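Local coordinates for pollen-specific leucine-rich repeat extensin-like protein 1 (PDB 6TME) that probably takes part in pollen tube growth by binding a partner protein through its leucine-rich repeat domain and linking it to the cell wall, at residues V93-I104 and D117-F128. Residues are numbered along the deposited sequence; the frame is centred on the assembly and turned at random.
Sequences VVAGIDLNHADI and DVALFHVNSNRF
Asn-126 reaches across to 93-104 with both ends of its amide. Its CG lies anti to the carbonyl carbon (chi1 -78°), which carries the amide over to that segment. Asn-126 OD1 accepts from Ile-104 N at 2.8 Å, on a lone pair in the carbonyl plane. Asn-126 ND2 gives one hydrogen to Leu-99 O at 2.9 Å. That oxygen also takes Ala-102 N, from the opposite face of its plane. ND2 gives its other hydrogen to Val-123 O. Leu-99 O and Val-123 O both lie near the amide plane, which should hold its rotation. With an alanine in place of Asn-126, Ile-104 N is likely to lose its acceptor, and turn 99-102 a tie. This is the asparagine ladder of leucine-rich repeats: Asn-150 also bonds Val-123 O. Parallel strands 93-98 and 120-122 belong to consecutive coils. Ile-97 N donates to Leu-120 O, and His-122 N to Ile-97 O. The Ile-97 and Phe-121 side chains lie side by side, Ile-97 CB 3.8 Å from Phe-121 CD1. Beyond the turn, Arg-127 NE and NH2 both grip Asp-103 O. The Asp-103 carboxylate stacks over one guanidinium face, 18° from parallel. On the strands' other side, His-122 ND1 bonds Asp-98 OD2 weakly. Glu-144 holds His-122 NE2. Asp-98 OD2 also hydrogen-bonds the backbone of another protein's chain.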
ATOM      1  N   VAL A  93     -30.318  -2.916   4.954  1.00 29.82           N
ATOM      2  CA  VAL A  93     -29.198  -3.766   5.369  1.00 29.84           C
ATOM      3  C   VAL A  93     -28.076  -2.908   5.940  1.00 25.13           C
ATOM      4  O   VAL A  93     -27.954  -1.719   5.628  1.00 27.96           O
ATOM      5  CB  VAL A  93     -28.638  -4.636   4.210  1.00 28.89           C
ATOM      6  CG1 VAL A  93     -29.735  -5.473   3.548  1.00 26.43           C
ATOM      7  CG2 VAL A  93     -27.897  -3.777   3.176  1.00 28.87           C
ATOM      8  N   VAL A  94     -27.265  -3.520   6.804  1.00 27.61           N
ATOM      9  CA  VAL A  94     -26.020  -2.916   7.276  1.00 26.96           C
ATOM     10  C   VAL A  94     -24.959  -3.177   6.209  1.00 25.51           C
ATOM     11  O   VAL A  94     -24.539  -4.320   5.998  1.00 25.70           O
ATOM     12  CB  VAL A  94     -25.590  -3.475   8.640  1.00 29.63           C
ATOM     13  CG1 VAL A  94     -24.182  -2.991   8.998  1.00 21.94           C
ATOM     14  CG2 VAL A  94     -26.579  -3.069   9.735  1.00 34.76           C
ATOM     15  N   ALA A  95     -24.527  -2.119   5.536  1.00 21.57           N
ATOM     16  CA  ALA A  95     -23.661  -2.226   4.373  1.00 18.47           C
ATOM     17  C   ALA A  95     -22.258  -1.748   4.654  1.00 26.84           C
ATOM     18  O   ALA A  95     -21.345  -2.030   3.860  1.00 25.92           O
ATOM     19  CB  ALA A  95     -24.231  -1.410   3.192  1.00 19.35           C
ATOM     20  N   GLY A  96     -22.066  -1.036   5.754  1.00 23.85           N
ATOM     21  CA  GLY A  96     -20.790  -0.424   6.023  1.00 27.17           C
ATOM     22  C   GLY A  96     -20.521  -0.267   7.502  1.00 29.09           C
ATOM     23  O   GLY A  96     -21.430  -0.047   8.306  1.00 26.56           O
ATOM     24  N   ILE A  97     -19.253  -0.407   7.857  1.00 21.28           N
ATOM     25  CA  ILE A  97     -18.759  -0.138   9.188  1.00 19.33           C
ATOM     26  C   ILE A  97     -17.596   0.822   9.017  1.00 21.42           C
ATOM     27  O   ILE A  97     -16.745   0.612   8.153  1.00 28.58           O
ATOM     28  CB  ILE A  97     -18.313  -1.434   9.878  1.00 18.60           C
ATOM     29  CG1 ILE A  97     -19.508  -2.380  10.016  1.00 21.50           C
ATOM     30  CG2 ILE A  97     -17.610  -1.111  11.182  1.00 22.67           C
ATOM     31  CD1 ILE A  97     -20.468  -2.002  11.119  1.00 26.26           C
ATOM     32  N   ASP A  98     -17.593   1.903   9.786  1.00 23.45           N
ATOM     33  CA  ASP A  98     -16.508   2.870   9.697  1.00 21.82           C
ATOM     34  C   ASP A  98     -16.286   3.431  11.094  1.00 22.77           C
ATOM     35  O   ASP A  98     -17.055   4.275  11.549  1.00 32.23           O
ATOM     36  CB  ASP A  98     -16.789   3.972   8.694  1.00 17.61           C
ATOM     37  CG  ASP A  98     -15.554   4.831   8.408  1.00 35.30           C
ATOM     38  OD1 ASP A  98     -14.629   4.892   9.263  1.00 29.77           O
ATOM     39  OD2 ASP A  98     -15.499   5.439   7.311  1.00 49.00           O
ATOM     40  N   LEU A  99     -15.209   2.963  11.736  1.00 27.08           N
ATOM     41  CA  LEU A  99     -14.742   3.402  13.043  1.00 28.96           C
ATOM     42  C   LEU A  99     -13.351   4.044  12.955  1.00 29.37           C
ATOM     43  O   LEU A  99     -12.604   4.045  13.939  1.00 27.12           O
ATOM     44  CB  LEU A  99     -14.723   2.216  14.014  1.00 28.58           C
ATOM     45  CG  LEU A  99     -16.081   1.518  14.204  1.00 31.22           C
ATOM     46  CD1 LEU A  99     -15.971   0.185  15.004  1.00 18.08           C
ATOM     47  CD2 LEU A  99     -17.070   2.488  14.868  1.00 21.73           C
ATOM     48  N   ASN A 100     -12.985   4.578  11.785  1.00 18.86           N
ATOM     49  CA  ASN A 100     -11.667   5.181  11.604  1.00 24.63           C
ATOM     50  C   ASN A 100     -11.362   6.157  12.727  1.00 19.96           C
ATOM     51  O   ASN A 100     -12.178   7.021  13.053  1.00 23.01           O
ATOM     52  CB  ASN A 100     -11.563   5.904  10.257  1.00 21.32           C
ATOM     53  CG  ASN A 100     -11.319   4.967   9.115  1.00 24.06           C
ATOM     54  OD1 ASN A 100     -11.075   3.775   9.310  1.00 33.26           O
ATOM     55  ND2 ASN A 100     -11.396   5.489   7.908  1.00 25.29           N
ATOM     56  N   HIS A 101     -10.195   5.966  13.352  1.00 25.91           N
ATOM     57  CA  HIS A 101      -9.653   6.863  14.371  1.00 25.18           C
ATOM     58  C   HIS A 101     -10.376   6.794  15.710  1.00 28.95           C
ATOM     59  O   HIS A 101     -10.199   7.696  16.536  1.00 28.80           O
ATOM     60  CB  HIS A 101      -9.647   8.309  13.883  1.00 26.16           C
ATOM     61  CG  HIS A 101      -8.783   8.519  12.685  1.00 48.14           C
ATOM     62  ND1 HIS A 101      -9.290   8.583  11.406  1.00 56.12           N
ATOM     63  CD2 HIS A 101      -7.441   8.642  12.568  1.00 50.69           C
ATOM     64  CE1 HIS A 101      -8.298   8.760  10.552  1.00 56.49           C
ATOM     65  NE2 HIS A 101      -7.166   8.796  11.230  1.00 50.16           N
ATOM     66  N   ALA A 102     -11.199   5.762  15.961  1.00 21.47           N
ATOM     67  CA  ALA A 102     -11.839   5.663  17.274  1.00 23.00           C
ATOM     68  C   ALA A 102     -10.914   5.109  18.362  1.00 30.77           C
ATOM     69  O   ALA A 102     -11.284   5.151  19.536  1.00 38.07           O
ATOM     70  CB  ALA A 102     -13.114   4.820  17.187  1.00 24.45           C
ATOM     71  N   ASP A 103      -9.726   4.608  18.017  1.00 32.76           N
ATOM     72  CA  ASP A 103      -8.731   4.178  19.008  1.00 31.27           C
ATOM     73  C   ASP A 103      -9.263   3.098  19.965  1.00 31.22           C
ATOM     74  O   ASP A 103      -8.848   3.023  21.126  1.00 23.64           O
ATOM     75  CB  ASP A 103      -8.201   5.379  19.796  1.00 27.03           C
ATOM     76  CG  ASP A 103      -6.911   5.070  20.542  1.00 32.79           C
ATOM     77  OD1 ASP A 103      -6.028   4.389  19.977  1.00 25.41           O
ATOM     78  OD2 ASP A 103      -6.781   5.506  21.706  1.00 34.66           O
ATOM     79  N   ILE A 104     -10.146   2.228  19.476  1.00 23.77           N
ATOM     80  CA  ILE A 104     -10.800   1.213  20.302  1.00 27.16           C
ATOM     81  C   ILE A 104      -9.869   0.019  20.505  1.00 25.82           C
ATOM     82  O   ILE A 104      -9.407  -0.594  19.541  1.00 28.96           O
ATOM     83  CB  ILE A 104     -12.125   0.769  19.657  1.00 25.36           C
ATOM     84  CG1 ILE A 104     -13.100   1.943  19.566  1.00 23.37           C
ATOM     85  CG2 ILE A 104     -12.763  -0.365  20.425  1.00 15.93           C
ATOM     86  CD1 ILE A 104     -14.245   1.695  18.595  1.00 19.10           C
ATOM     87  N   ASP A 117     -24.076  -8.418   4.752  1.00 23.02           N
ATOM     88  CA  ASP A 117     -24.267  -7.411   3.717  1.00 27.01           C
ATOM     89  C   ASP A 117     -23.156  -6.369   3.685  1.00 19.74           C
ATOM     90  O   ASP A 117     -23.201  -5.465   2.848  1.00 27.30           O
ATOM     91  CB  ASP A 117     -25.630  -6.723   3.906  1.00 29.77           C
ATOM     92  CG  ASP A 117     -26.789  -7.719   3.867  1.00 37.24           C
ATOM     93  OD1 ASP A 117     -26.846  -8.500   2.889  1.00 30.40           O
ATOM     94  OD2 ASP A 117     -27.600  -7.763   4.832  1.00 41.29           O
ATOM     95  N   VAL A 118     -22.175  -6.457   4.582  1.00 17.57           N
ATOM     96  CA  VAL A 118     -21.163  -5.414   4.670  1.00 26.34           C
ATOM     97  C   VAL A 118     -20.225  -5.503   3.472  1.00 28.72           C
ATOM     98  O   VAL A 118     -19.728  -6.579   3.124  1.00 25.20           O
ATOM     99  CB  VAL A 118     -20.393  -5.517   5.994  1.00 23.34           C
ATOM    100  CG1 VAL A 118     -19.120  -4.716   5.914  1.00 20.52           C
ATOM    101  CG2 VAL A 118     -21.241  -5.007   7.122  1.00 23.50           C
ATOM    102  N   ALA A 119     -20.023  -4.376   2.808  1.00 29.39           N
ATOM    103  CA  ALA A 119     -19.056  -4.251   1.736  1.00 27.34           C
ATOM    104  C   ALA A 119     -17.958  -3.262   2.062  1.00 26.99           C
ATOM    105  O   ALA A 119     -16.912  -3.265   1.390  1.00 28.84           O
ATOM    106  CB  ALA A 119     -19.743  -3.817   0.434  1.00 18.55           C
ATOM    107  N   LEU A 120     -18.150  -2.439   3.080  1.00 24.24           N
ATOM    108  CA  LEU A 120     -17.180  -1.432   3.460  1.00 25.84           C
ATOM    109  C   LEU A 120     -16.840  -1.650   4.921  1.00 28.97           C
ATOM    110  O   LEU A 120     -17.737  -1.690   5.774  1.00 25.50           O
ATOM    111  CB  LEU A 120     -17.744  -0.040   3.213  1.00 31.53           C
ATOM    112  CG  LEU A 120     -16.918   1.198   3.512  1.00 35.08           C
ATOM    113  CD1 LEU A 120     -17.423   2.230   2.538  1.00 26.08           C
ATOM    114  CD2 LEU A 120     -17.100   1.679   4.978  1.00 29.89           C
ATOM    115  N   PHE A 121     -15.550  -1.799   5.212  1.00 27.35           N
ATOM    116  CA  PHE A 121     -15.104  -2.014   6.587  1.00 23.55           C
ATOM    117  C   PHE A 121     -13.848  -1.169   6.819  1.00 29.89           C
ATOM    118  O   PHE A 121     -12.749  -1.527   6.362  1.00 28.20           O
ATOM    119  CB  PHE A 121     -14.869  -3.500   6.827  1.00 23.06           C
ATOM    120  CG  PHE A 121     -14.619  -3.852   8.260  1.00 27.18           C
ATOM    121  CD1 PHE A 121     -15.680  -4.097   9.129  1.00 29.81           C
ATOM    122  CD2 PHE A 121     -13.327  -3.942   8.743  1.00 19.24           C
ATOM    123  CE1 PHE A 121     -15.453  -4.429  10.459  1.00 22.71           C
ATOM    124  CE2 PHE A 121     -13.089  -4.291  10.066  1.00 25.68           C
ATOM    125  CZ  PHE A 121     -14.165  -4.519  10.931  1.00 23.69           C
ATOM    126  N   HIS A 122     -14.019  -0.026   7.494  1.00 24.72           N
ATOM    127  CA  HIS A 122     -12.926   0.905   7.778  1.00 24.75           C
ATOM    128  C   HIS A 122     -12.712   0.963   9.287  1.00 24.67           C
ATOM    129  O   HIS A 122     -13.575   1.466  10.011  1.00 40.56           O
ATOM    130  CB  HIS A 122     -13.235   2.307   7.239  1.00 22.26           C
ATOM    131  CG  HIS A 122     -13.454   2.366   5.757  1.00 26.33           C
ATOM    132  ND1 HIS A 122     -13.972   3.480   5.128  1.00 27.22           N
ATOM    133  CD2 HIS A 122     -13.231   1.454   4.777  1.00 28.65           C
ATOM    134  CE1 HIS A 122     -14.072   3.247   3.830  1.00 30.15           C
ATOM    135  NE2 HIS A 122     -13.637   2.021   3.593  1.00 30.80           N
ATOM    136  N   VAL A 123     -11.575   0.452   9.773  1.00 24.11           N
ATOM    137  CA  VAL A 123     -11.237   0.592  11.192  1.00 27.02           C
ATOM    138  C   VAL A 123      -9.802   1.086  11.359  1.00 20.76           C
ATOM    139  O   VAL A 123      -9.111   0.700  12.307  1.00 26.96           O
ATOM    140  CB  VAL A 123     -11.481  -0.716  11.991  1.00 25.54           C
ATOM    141  CG1 VAL A 123     -13.022  -1.023  12.088  1.00 22.13           C
ATOM    142  CG2 VAL A 123     -10.752  -1.892  11.391  1.00 17.73           C
ATOM    143  N   ASN A 124      -9.370   1.998  10.484  1.00 26.95           N
ATOM    144  CA  ASN A 124      -8.044   2.593  10.609  1.00 21.86           C
ATOM    145  C   ASN A 124      -7.843   3.253  11.964  1.00 22.52           C
ATOM    146  O   ASN A 124      -8.729   3.946  12.479  1.00 27.99           O
ATOM    147  CB  ASN A 124      -7.787   3.633   9.526  1.00 21.17           C
ATOM    148  CG  ASN A 124      -6.495   4.454   9.803  1.00 25.13           C
ATOM    149  OD1 ASN A 124      -6.516   5.426  10.544  1.00 24.42           O
ATOM    150  ND2 ASN A 124      -5.372   4.018   9.245  1.00 13.06           N
ATOM    151  N   SER A 125      -6.646   3.052  12.523  1.00 21.26           N
ATOM    152  CA  SER A 125      -6.205   3.701  13.761  1.00 22.37           C
ATOM    153  C   SER A 125      -7.131   3.364  14.928  1.00 26.34           C
ATOM    154  O   SER A 125      -7.681   4.239  15.597  1.00 34.08           O
ATOM    155  CB  SER A 125      -6.082   5.220  13.583  1.00 17.79           C
ATOM    156  OG  SER A 125      -5.094   5.543  12.603  1.00 18.73           O
ATOM    157  N   ASN A 126      -7.312   2.069  15.150  1.00 20.06           N
ATOM    158  CA  ASN A 126      -7.883   1.561  16.391  1.00 26.54           C
ATOM    159  C   ASN A 126      -6.831   0.693  17.064  1.00 30.49           C
ATOM    160  O   ASN A 126      -5.691   0.599  16.608  1.00 25.16           O
ATOM    161  CB  ASN A 126      -9.182   0.800  16.132  1.00 18.78           C
ATOM    162  CG  ASN A 126     -10.359   1.735  15.903  1.00 23.44           C
ATOM    163  OD1 ASN A 126     -11.002   2.197  16.861  1.00 24.71           O
ATOM    164  ND2 ASN A 126     -10.623   2.051  14.644  1.00 18.81           N
ATOM    165  N   ARG A 127      -7.212   0.047  18.154  1.00 28.13           N
ATOM    166  CA  ARG A 127      -6.286  -0.887  18.781  1.00 20.31           C
ATOM    167  C   ARG A 127      -6.898  -2.273  18.788  1.00 26.32           C
ATOM    168  O   ARG A 127      -6.947  -2.940  19.829  1.00 24.62           O
ATOM    169  CB  ARG A 127      -5.929  -0.420  20.189  1.00 14.73           C
ATOM    170  CG  ARG A 127      -5.022   0.811  20.183  1.00 22.80           C
ATOM    171  CD  ARG A 127      -4.959   1.465  21.547  1.00 27.80           C
ATOM    172  NE  ARG A 127      -6.306   1.808  21.991  1.00 32.86           N
ATOM    173  CZ  ARG A 127      -6.613   2.122  23.240  1.00 31.38           C
ATOM    174  NH1 ARG A 127      -5.658   2.120  24.157  1.00 37.02           N
ATOM    175  NH2 ARG A 127      -7.871   2.419  23.568  1.00 28.74           N
ATOM    176  N   PHE A 128      -7.395  -2.699  17.633  1.00 28.57           N
ATOM    177  CA  PHE A 128      -7.976  -4.025  17.520  1.00 25.78           C
ATOM    178  C   PHE A 128      -6.859  -5.053  17.455  1.00 27.65           C
ATOM    179  O   PHE A 128      -5.926  -4.935  16.656  1.00 26.97           O
ATOM    180  CB  PHE A 128      -8.907  -4.116  16.310  1.00 20.69           C
ATOM    181  CG  PHE A 128     -10.229  -3.407  16.521  1.00 27.98           C
ATOM    182  CD1 PHE A 128     -11.064  -3.769  17.581  1.00 28.03           C
ATOM    183  CD2 PHE A 128     -10.619  -2.348  15.687  1.00 28.43           C
ATOM    184  CE1 PHE A 128     -12.284  -3.093  17.809  1.00 24.14           C
ATOM    185  CE2 PHE A 128     -11.833  -1.682  15.890  1.00 31.12           C
ATOM    186  CZ  PHE A 128     -12.671  -2.053  16.960  1.00 23.97           C
TER
HETATM  187  O   HOH W   1     -27.764  -6.355   7.190  1.00 34.34           O